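2-keto-3-deoxygluconate kinase (Thermotoga maritima, PDB 2AFB) probably catalyses the phosphorylation of 2-keto-3-deoxygluconate as a member of the pfkB (ribokinase-like) family of carbohydrate kinases. Local coordinates at residues F144-G152 with D176-W184; A48-M57 with D328-I337. All blocks are in the same frame, centred on the assembly; numbering follows the deposited sequence.

Following the chain from its N terminus, residues 48-57 come first, on helix 46-56 just after strand 38-44 of the small sheet. Residues 144-152 leave strand 139-145 of the large sheet, and after helix 155-169 and strand 172-176 residues 176-184 return beside them: interaction 1 closes this short loop, its nearest ends 24 positions apart. Interaction 2 closes only when residues 328-337 reach helix 46-56, 271 residues on, so its loop encloses the other entirely. Their centres lie about 23 Å apart and their nearest atoms about 6 Å. Interaction 1 joins neighbouring parallel strands; interaction 2 ties an early helix to the C-terminal region.

Interaction 1 (F144-G152 with D176-W184); sequences FSGITPPLG and DLNYRARLW
At the C-terminal ends of two neighbouring parallel strands of the Rossmann-like ribokinase fold, Ser145 and Asp176 form the last bridge before both chains turn away. Strand 139-145, helix 155-169 and strand 172-176 make a beta-alpha-beta crossover, and the loops leaving its strands meet here. Asp176 N donates to Phe144 O at 3.1 Å, and Gly146 N returns a bond to Asp176 O at 3.0 Å. Beyond it Gly146 CA lies 3.2 Å from Leu177 O, a CA-H...O contact at a position without a side chain.

Past the strands the packing is largely apolar. Pro150 lies over one face of the Trp184 indole: its CG stands 3.6 Å from the centroid of the six-membered ring and 16° off the normal, a CH-pi contact. With chi1 at 50°, Trp184 CG sits between its own backbone N and carbonyl carbon, the torsion that sets the indole against the Pro150 ring. Helix 186-196 also packs on this indole, through Ala189, Val192 and Met193. Leu183 divides its branches, CD1 approaching Ile147 CG2 while CD2 meets Leu151 CD2 at 3.8 Å. Ile147 CD1 reaches the Asn178 amide, 3.4 Å from ND2, and also lies over a face of the Arg180 guanidinium.

One water joins four polar atoms between the loops. It donates to Asn178 O at 2.7 Å and weakly to Gly146 O, and accepts from Arg180 N and, weakly, from Trp184 NE1. Ser145 OG accepts from Ile147 N at 3.2 Å, making an ST turn, and is also hydrogen-bonded to Glu47, as is Thr148 OG1. The chemistry thus changes along the contact: direct backbone hydrogen bonds set the strand register, whereas the loops beyond are joined by apolar surfaces and a water that links both backbones and weakly receives the indole N-H.

Interaction 2 (A48-M57 with D328-I337); sequences ANVAAFLAQM and DFVVLSIEEI
Ala52 CB sits over one face of the Phe329 ring, 3.5 Å from its centroid and 15° off the normal, a CH-pi contact. Here helix 46-56 of the ribokinase-like fold packs against the extended segment leading into helix 334-341. Asn49 comes to the edge of the same ring, its OD1 3.0 Å from Phe329 CE1 and the amide plane turned 76° from the ring; OD1 is also hydrogen-bonded to Gly45 N, and ND2 to Asp292. His79 stacks on Phe329 as well.

Further along, Phe53 CG is anti to its backbone N (chi1 -176°), which swings the ring toward Val330, and Phe53 CD2 meets Val330 CG2 at 3.6 Å. Gln56 and Val330 run past each other in opposite directions, and Gln56 OE1 accepts a weak hydrogen bond from Leu332 N at 3.4 Å. Selenomethionine Met57, bent at chi2 and chi3, meets Ile337 tip to tip, Met57 CE to Ile337 CD1 3.9 Å.

A capping box of Ser333 and Glu336 starts helix 334-341, and Glu336 also forms a salt bridge to Arg32 of a second subunit. Between the backbones, one water donates to both Gln56 O, at 2.7 Å, and Leu332 O, at 2.6 Å.

Interaction 1 (F144-G152 with D176-W184)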
loop_
_atom_site.group_PDB
_atom_site.type_symbol
_atom_site.label_atom_id
_atom_site.label_comp_id
_atom_site.label_asym_id
_atom_site.label_seq_id
_atom_site.Cartn_x
_atom_site.Cartn_y
_atom_site.Cartn_z
ATOM N N PHE A 144 -16.322 2.606 33.755
ATOM C CA PHE A 144 -17.279 2.992 32.694
ATOM C C PHE A 144 -17.042 4.437 32.344
ATOM O O PHE A 144 -16.315 5.137 33.076
ATOM C CB PHE A 144 -18.780 2.761 33.070
ATOM C CG PHE A 144 -19.318 3.671 34.176
ATOM C CD1 PHE A 144 -18.978 3.458 35.514
ATOM C CD2 PHE A 144 -20.187 4.713 33.875
ATOM C CE1 PHE A 144 -19.483 4.288 36.508
ATOM C CE2 PHE A 144 -20.668 5.534 34.832
ATOM C CZ PHE A 144 -20.317 5.332 36.158
ATOM N N SER A 145 -17.599 4.870 31.195
ATOM C CA SER A 145 -17.565 6.280 30.833
ATOM C C SER A 145 -18.942 6.848 30.480
ATOM O O SER A 145 -19.870 6.098 30.138
ATOM C CB SER A 145 -16.603 6.513 29.690
ATOM O OG SER A 145 -17.304 6.552 28.472
ATOM N N GLY A 146 -19.063 8.178 30.539
ATOM C CA GLY A 146 -20.334 8.877 30.201
ATOM C C GLY A 146 -20.772 8.820 28.727
ATOM O O GLY A 146 -21.864 9.266 28.347
ATOM N N ILE A 147 -19.920 8.279 27.876
ATOM C CA ILE A 147 -20.301 8.043 26.506
ATOM C C ILE A 147 -21.411 7.002 26.436
ATOM O O ILE A 147 -22.269 7.080 25.564
ATOM C CB ILE A 147 -19.088 7.577 25.686
ATOM C CG1 ILE A 147 -18.246 8.794 25.310
ATOM C CG2 ILE A 147 -19.520 6.862 24.412
ATOM C CD1 ILE A 147 -16.825 8.476 25.127
ATOM N N THR A 148 -21.412 6.040 27.352
ATOM C CA THR A 148 -22.290 4.869 27.231
ATOM C C THR A 148 -23.804 5.017 27.536
ATOM O O THR A 148 -24.622 4.546 26.790
ATOM C CB THR A 148 -21.694 3.729 28.056
ATOM O OG1 THR A 148 -20.380 3.492 27.554
ATOM C CG2 THR A 148 -22.500 2.464 27.866
ATOM N N PRO A 149 -24.180 5.659 28.650
ATOM C CA PRO A 149 -25.600 5.742 28.939
ATOM C C PRO A 149 -26.459 6.234 27.767
ATOM O O PRO A 149 -27.489 5.636 27.489
ATOM C CB PRO A 149 -25.665 6.706 30.144
ATOM C CG PRO A 149 -24.356 6.470 30.862
ATOM C CD PRO A 149 -23.358 6.280 29.707
ATOM N N PRO A 150 -26.044 7.317 27.082
ATOM C CA PRO A 150 -26.910 7.820 26.022
ATOM C C PRO A 150 -26.900 7.008 24.740
ATOM O O PRO A 150 -27.595 7.371 23.812
ATOM C CB PRO A 150 -26.364 9.221 25.755
ATOM C CG PRO A 150 -24.961 9.209 26.242
ATOM C CD PRO A 150 -24.785 8.089 27.186
ATOM N N LEU A 151 -26.122 5.933 24.645
ATOM C CA LEU A 151 -26.074 5.211 23.354
ATOM C C LEU A 151 -27.352 4.481 23.017
ATOM O O LEU A 151 -27.678 4.337 21.845
ATOM C CB LEU A 151 -24.924 4.222 23.304
ATOM C CG LEU A 151 -23.580 4.899 23.453
ATOM C CD1 LEU A 151 -22.460 3.871 23.530
ATOM C CD2 LEU A 151 -23.390 5.906 22.313
ATOM N N GLY A 152 -28.066 4.007 24.013
ATOM C CA GLY A 152 -29.313 3.310 23.768
ATOM C C GLY A 152 -30.225 3.205 24.958
ATOM O O GLY A 152 -29.884 3.587 26.081
ATOM N N ASP A 176 -14.909 7.813 33.779
ATOM C CA ASP A 176 -14.463 8.949 32.964
ATOM C C ASP A 176 -15.713 9.640 32.381
ATOM O O ASP A 176 -16.426 9.052 31.597
ATOM C CB ASP A 176 -13.536 8.461 31.823
ATOM C CG ASP A 176 -12.927 9.614 30.980
ATOM O OD1 ASP A 176 -13.480 10.762 30.978
ATOM O OD2 ASP A 176 -11.889 9.344 30.303
ATOM N N LEU A 177 -15.954 10.890 32.769
ATOM C CA LEU A 177 -17.182 11.562 32.445
ATOM C C LEU A 177 -17.414 11.679 30.941
ATOM O O LEU A 177 -18.547 11.541 30.497
ATOM C CB LEU A 177 -17.248 12.947 33.093
ATOM C CG LEU A 177 -17.257 13.058 34.615
ATOM C CD1 LEU A 177 -17.330 14.562 34.953
ATOM C CD2 LEU A 177 -18.436 12.338 35.213
ATOM N N ASN A 178 -16.369 11.909 30.163
ATOM C CA ASN A 178 -16.496 11.895 28.699
ATOM C C ASN A 178 -17.780 12.533 28.135
ATOM O O ASN A 178 -18.544 11.869 27.412
ATOM C CB ASN A 178 -16.434 10.440 28.193
ATOM C CG ASN A 178 -15.056 10.024 27.746
ATOM O OD1 ASN A 178 -14.235 10.842 27.307
ATOM N ND2 ASN A 178 -14.795 8.735 27.848
ATOM N N TYR A 179 -18.041 13.787 28.481
ATOM C CA TYR A 179 -19.202 14.484 27.937
ATOM C C TYR A 179 -19.045 14.660 26.428
ATOM O O TYR A 179 -18.023 15.144 25.960
ATOM C CB TYR A 179 -19.455 15.867 28.554
ATOM C CG TYR A 179 -20.676 16.552 27.947
ATOM C CD1 TYR A 179 -21.959 16.058 28.163
ATOM C CD2 TYR A 179 -20.543 17.657 27.096
ATOM C CE1 TYR A 179 -23.084 16.670 27.590
ATOM C CE2 TYR A 179 -21.654 18.252 26.503
ATOM C CZ TYR A 179 -22.918 17.756 26.745
ATOM O OH TYR A 179 -24.014 18.372 26.161
ATOM N N ARG A 180 -20.081 14.261 25.700
ATOM C CA ARG A 180 -20.209 14.507 24.257
ATOM C C ARG A 180 -21.560 15.154 23.971
ATOM O O ARG A 180 -22.618 14.561 24.189
ATOM C CB ARG A 180 -20.106 13.200 23.512
ATOM C CG ARG A 180 -18.799 12.442 23.793
ATOM C CD ARG A 180 -17.581 13.203 23.267
ATOM N NE ARG A 180 -16.375 12.395 23.295
ATOM C CZ ARG A 180 -15.523 12.327 24.312
ATOM N NH1 ARG A 180 -15.703 13.029 25.424
ATOM N NH2 ARG A 180 -14.487 11.525 24.220
ATOM N N ALA A 181 -21.505 16.395 23.529
ATOM C CA ALA A 181 -22.682 17.105 23.122
ATOM C C ALA A 181 -23.416 16.413 21.958
ATOM O O ALA A 181 -24.607 16.546 21.868
ATOM C CB ALA A 181 -22.312 18.515 22.760
ATOM N N ARG A 182 -22.723 15.653 21.104
ATOM C CA ARG A 182 -23.390 14.876 20.018
ATOM C C ARG A 182 -24.400 13.895 20.603
ATOM O O ARG A 182 -25.407 13.577 19.973
ATOM C CB ARG A 182 -22.382 14.095 19.152
ATOM N N LEU A 183 -24.153 13.450 21.827
ATOM C CA LEU A 183 -24.916 12.334 22.388
ATOM C C LEU A 183 -26.094 12.766 23.263
ATOM O O LEU A 183 -27.115 12.089 23.307
ATOM C CB LEU A 183 -23.958 11.413 23.148
ATOM C CG LEU A 183 -23.042 10.595 22.233
ATOM C CD1 LEU A 183 -21.953 9.911 23.044
ATOM C CD2 LEU A 183 -23.846 9.534 21.444
ATOM N N TRP A 184 -25.937 13.872 23.969
ATOM C CA TRP A 184 -26.973 14.395 24.850
ATOM C C TRP A 184 -26.675 15.820 25.299
ATOM O O TRP A 184 -25.549 16.295 25.143
ATOM C CB TRP A 184 -27.214 13.484 26.062
ATOM C CG TRP A 184 -26.044 13.029 26.874
ATOM C CD1 TRP A 184 -24.717 13.395 26.754
ATOM C CD2 TRP A 184 -26.107 12.141 27.977
ATOM N NE1 TRP A 184 -23.963 12.774 27.720
ATOM C CE2 TRP A 184 -24.789 11.989 28.479
ATOM C CE3 TRP A 184 -27.153 11.451 28.603
ATOM C CZ2 TRP A 184 -24.490 11.167 29.571
ATOM C CZ3 TRP A 184 -26.849 10.628 29.705
ATOM C CH2 TRP A 184 -25.531 10.500 30.173
HETATM O O HOH W 1 -21.172 11.771 26.900
#

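Interaction 2 (A48-M57 with D328-I337)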
loop_
_atom_site.group_PDB
_atom_site.type_symbol
_atom_site.label_atom_id
_atom_site.label_comp_id
_atom_site.label_asym_id
_atom_site.label_seq_id
_atom_site.Cartn_x
_atom_site.Cartn_y
_atom_site.Cartn_z
ATOM N N ALA A 48 -13.110 0.197 25.887
ATOM C CA ALA A 48 -12.277 -0.853 25.296
ATOM C C ALA A 48 -10.809 -0.476 25.357
ATOM O O ALA A 48 -9.972 -1.314 25.638
ATOM C CB ALA A 48 -12.686 -1.229 23.856
ATOM N N ASN A 49 -10.517 0.784 25.097
ATOM C CA ASN A 49 -9.166 1.279 25.090
ATOM C C ASN A 49 -8.530 1.176 26.503
ATOM O O ASN A 49 -7.341 0.840 26.661
ATOM C CB ASN A 49 -9.131 2.719 24.604
ATOM C CG ASN A 49 -9.696 2.930 23.175
ATOM O OD1 ASN A 49 -9.853 2.002 22.382
ATOM N ND2 ASN A 49 -9.984 4.194 22.861
ATOM N N VAL A 50 -9.338 1.397 27.517
ATOM C CA VAL A 50 -8.904 1.264 28.919
ATOM C C VAL A 50 -8.554 -0.184 29.221
ATOM O O VAL A 50 -7.503 -0.487 29.808
ATOM C CB VAL A 50 -9.986 1.799 29.891
ATOM C CG1 VAL A 50 -9.584 1.543 31.355
ATOM C CG2 VAL A 50 -10.206 3.258 29.647
ATOM N N ALA A 51 -9.415 -1.091 28.807
ATOM C CA ALA A 51 -9.163 -2.508 29.006
ATOM C C ALA A 51 -7.851 -2.910 28.315
ATOM O O ALA A 51 -7.043 -3.682 28.843
ATOM C CB ALA A 51 -10.348 -3.350 28.445
ATOM N N ALA A 52 -7.614 -2.359 27.129
ATOM C CA ALA A 52 -6.439 -2.749 26.365
ATOM C C ALA A 52 -5.193 -2.244 27.045
ATOM O O ALA A 52 -4.178 -2.944 26.997
ATOM C CB ALA A 52 -6.507 -2.259 24.901
ATOM N N PHE A 53 -5.277 -1.060 27.665
ATOM C CA PHE A 53 -4.157 -0.500 28.472
ATOM C C PHE A 53 -3.829 -1.420 29.651
ATOM O O PHE A 53 -2.717 -1.913 29.847
ATOM C CB PHE A 53 -4.471 0.940 28.951
ATOM C CG PHE A 53 -3.345 1.561 29.687
ATOM C CD1 PHE A 53 -3.117 1.241 31.016
ATOM C CD2 PHE A 53 -2.438 2.373 29.035
ATOM C CE1 PHE A 53 -2.030 1.711 31.689
ATOM C CE2 PHE A 53 -1.350 2.858 29.713
ATOM C CZ PHE A 53 -1.144 2.525 31.046
ATOM N N LEU A 54 -4.847 -1.704 30.420
ATOM C CA LEU A 54 -4.661 -2.608 31.565
ATOM C C LEU A 54 -4.134 -3.997 31.138
ATOM O O LEU A 54 -3.316 -4.551 31.822
ATOM C CB LEU A 54 -5.953 -2.701 32.402
ATOM C CG LEU A 54 -6.282 -1.317 32.981
ATOM C CD1 LEU A 54 -7.740 -1.272 33.394
ATOM C CD2 LEU A 54 -5.360 -0.917 34.091
ATOM N N ALA A 55 -4.597 -4.547 30.019
ATOM C CA ALA A 55 -4.018 -5.795 29.531
ATOM C C ALA A 55 -2.536 -5.622 29.140
ATOM O O ALA A 55 -1.721 -6.468 29.457
ATOM C CB ALA A 55 -4.835 -6.368 28.372
ATOM N N GLN A 56 -2.204 -4.514 28.494
ATOM C CA GLN A 56 -0.835 -4.219 28.098
ATOM C C GLN A 56 0.085 -4.097 29.345
ATOM O O GLN A 56 1.237 -4.428 29.301
ATOM C CB GLN A 56 -0.815 -2.937 27.237
ATOM C CG GLN A 56 -1.286 -3.155 25.741
ATOM C CD GLN A 56 -0.243 -3.962 24.936
ATOM O OE1 GLN A 56 0.882 -3.504 24.712
ATOM N NE2 GLN A 56 -0.618 -5.176 24.524
HETATM N N MSE A 57 -0.441 -3.632 30.468
HETATM C CA MSE A 57 0.302 -3.628 31.704
HETATM C C MSE A 57 0.372 -4.980 32.398
HETATM O O MSE A 57 1.055 -5.089 33.421
HETATM C CB MSE A 57 -0.354 -2.699 32.730
HETATM C CG MSE A 57 -0.514 -1.259 32.354
HETATM SE SE MSE A 57 1.148 -0.401 31.839
HETATM C CE MSE A 57 1.130 -0.554 29.746
ATOM N N ASP A 328 -6.263 3.171 18.399
ATOM C CA ASP A 328 -6.983 3.585 19.600
ATOM C C ASP A 328 -6.326 2.994 20.878
ATOM O O ASP A 328 -6.483 3.524 21.977
ATOM C CB ASP A 328 -8.475 3.137 19.536
ATOM C CG ASP A 328 -9.312 3.871 18.487
ATOM O OD1 ASP A 328 -8.757 4.477 17.580
ATOM O OD2 ASP A 328 -10.571 3.828 18.557
ATOM N N PHE A 329 -5.624 1.880 20.731
ATOM C CA PHE A 329 -5.067 1.163 21.868
ATOM C C PHE A 329 -3.579 1.543 22.003
ATOM O O PHE A 329 -2.896 1.759 21.008
ATOM C CB PHE A 329 -5.149 -0.347 21.566
ATOM C CG PHE A 329 -6.527 -0.969 21.644
ATOM C CD1 PHE A 329 -7.697 -0.230 21.870
ATOM C CD2 PHE A 329 -6.661 -2.342 21.424
ATOM C CE1 PHE A 329 -8.936 -0.851 21.920
ATOM C CE2 PHE A 329 -7.915 -2.959 21.497
ATOM C CZ PHE A 329 -9.040 -2.216 21.771
ATOM N N VAL A 330 -3.061 1.588 23.222
ATOM C CA VAL A 330 -1.625 1.704 23.431
ATOM C C VAL A 330 -0.952 0.379 23.071
ATOM O O VAL A 330 -1.546 -0.707 23.192
ATOM C CB VAL A 330 -1.222 2.027 24.909
ATOM C CG1 VAL A 330 -1.819 3.333 25.367
ATOM C CG2 VAL A 330 -1.586 0.876 25.886
ATOM N N VAL A 331 0.277 0.487 22.595
ATOM C CA VAL A 331 1.224 -0.618 22.551
ATOM C C VAL A 331 2.373 -0.084 23.390
ATOM O O VAL A 331 3.139 0.746 22.907
ATOM C CB VAL A 331 1.709 -0.895 21.089
ATOM C CG1 VAL A 331 2.767 -1.931 21.028
ATOM C CG2 VAL A 331 0.539 -1.259 20.198
ATOM N N LEU A 332 2.431 -0.479 24.665
ATOM C CA LEU A 332 3.381 0.078 25.610
ATOM C C LEU A 332 3.726 -0.973 26.640
ATOM O O LEU A 332 2.885 -1.828 26.960
ATOM C CB LEU A 332 2.761 1.286 26.322
ATOM C CG LEU A 332 2.785 2.618 25.571
ATOM C CD1 LEU A 332 2.174 3.719 26.452
ATOM C CD2 LEU A 332 4.162 2.980 25.117
ATOM N N SER A 333 4.974 -0.931 27.105
ATOM C CA SER A 333 5.439 -1.650 28.292
ATOM C C SER A 333 5.567 -0.705 29.482
ATOM O O SER A 333 5.710 0.491 29.323
ATOM C CB SER A 333 6.814 -2.280 28.041
ATOM O OG SER A 333 7.793 -1.279 27.940
ATOM N N ILE A 334 5.562 -1.267 30.684
ATOM C CA ILE A 334 5.771 -0.502 31.911
ATOM C C ILE A 334 7.101 0.275 31.839
ATOM O O ILE A 334 7.169 1.479 32.140
ATOM C CB ILE A 334 5.734 -1.451 33.161
ATOM C CG1 ILE A 334 4.373 -2.131 33.241
ATOM C CG2 ILE A 334 5.987 -0.665 34.476
ATOM C CD1 ILE A 334 4.399 -3.421 34.051
ATOM N N GLU A 335 8.137 -0.415 31.368
ATOM C CA GLU A 335 9.460 0.140 31.299
ATOM C C GLU A 335 9.516 1.408 30.448
ATOM O O GLU A 335 10.187 2.342 30.823
ATOM C CB GLU A 335 10.429 -0.899 30.746
ATOM C CG GLU A 335 11.869 -0.344 30.508
ATOM C CD GLU A 335 12.959 -1.423 30.084
ATOM O OE1 GLU A 335 12.594 -2.597 29.820
ATOM O OE2 GLU A 335 14.187 -1.081 30.039
ATOM N N GLU A 336 8.864 1.386 29.285
ATOM C CA GLU A 336 8.837 2.509 28.342
ATOM C C GLU A 336 8.216 3.748 28.954
ATOM O O GLU A 336 8.750 4.853 28.843
ATOM C CB GLU A 336 8.069 2.115 27.048
ATOM C CG GLU A 336 8.935 1.194 26.156
ATOM C CD GLU A 336 8.175 0.493 24.956
ATOM O OE1 GLU A 336 6.914 0.490 24.933
ATOM O OE2 GLU A 336 8.875 -0.082 24.060
ATOM N N ILE A 337 7.080 3.558 29.607
ATOM C CA ILE A 337 6.404 4.630 30.328
ATOM C C ILE A 337 7.278 5.180 31.463
ATOM O O ILE A 337 7.444 6.391 31.602
ATOM C CB ILE A 337 5.053 4.116 30.900
ATOM C CG1 ILE A 337 4.191 3.551 29.789
ATOM C CG2 ILE A 337 4.337 5.219 31.729
ATOM C CD1 ILE A 337 2.957 2.885 30.264
HETATM O O HOH W 2 -5.067 1.843 25.364
HETATM O O HOH W 3 -11.786 5.333 20.531
HETATM O O HOH W 4 3.130 -4.408 27.348
#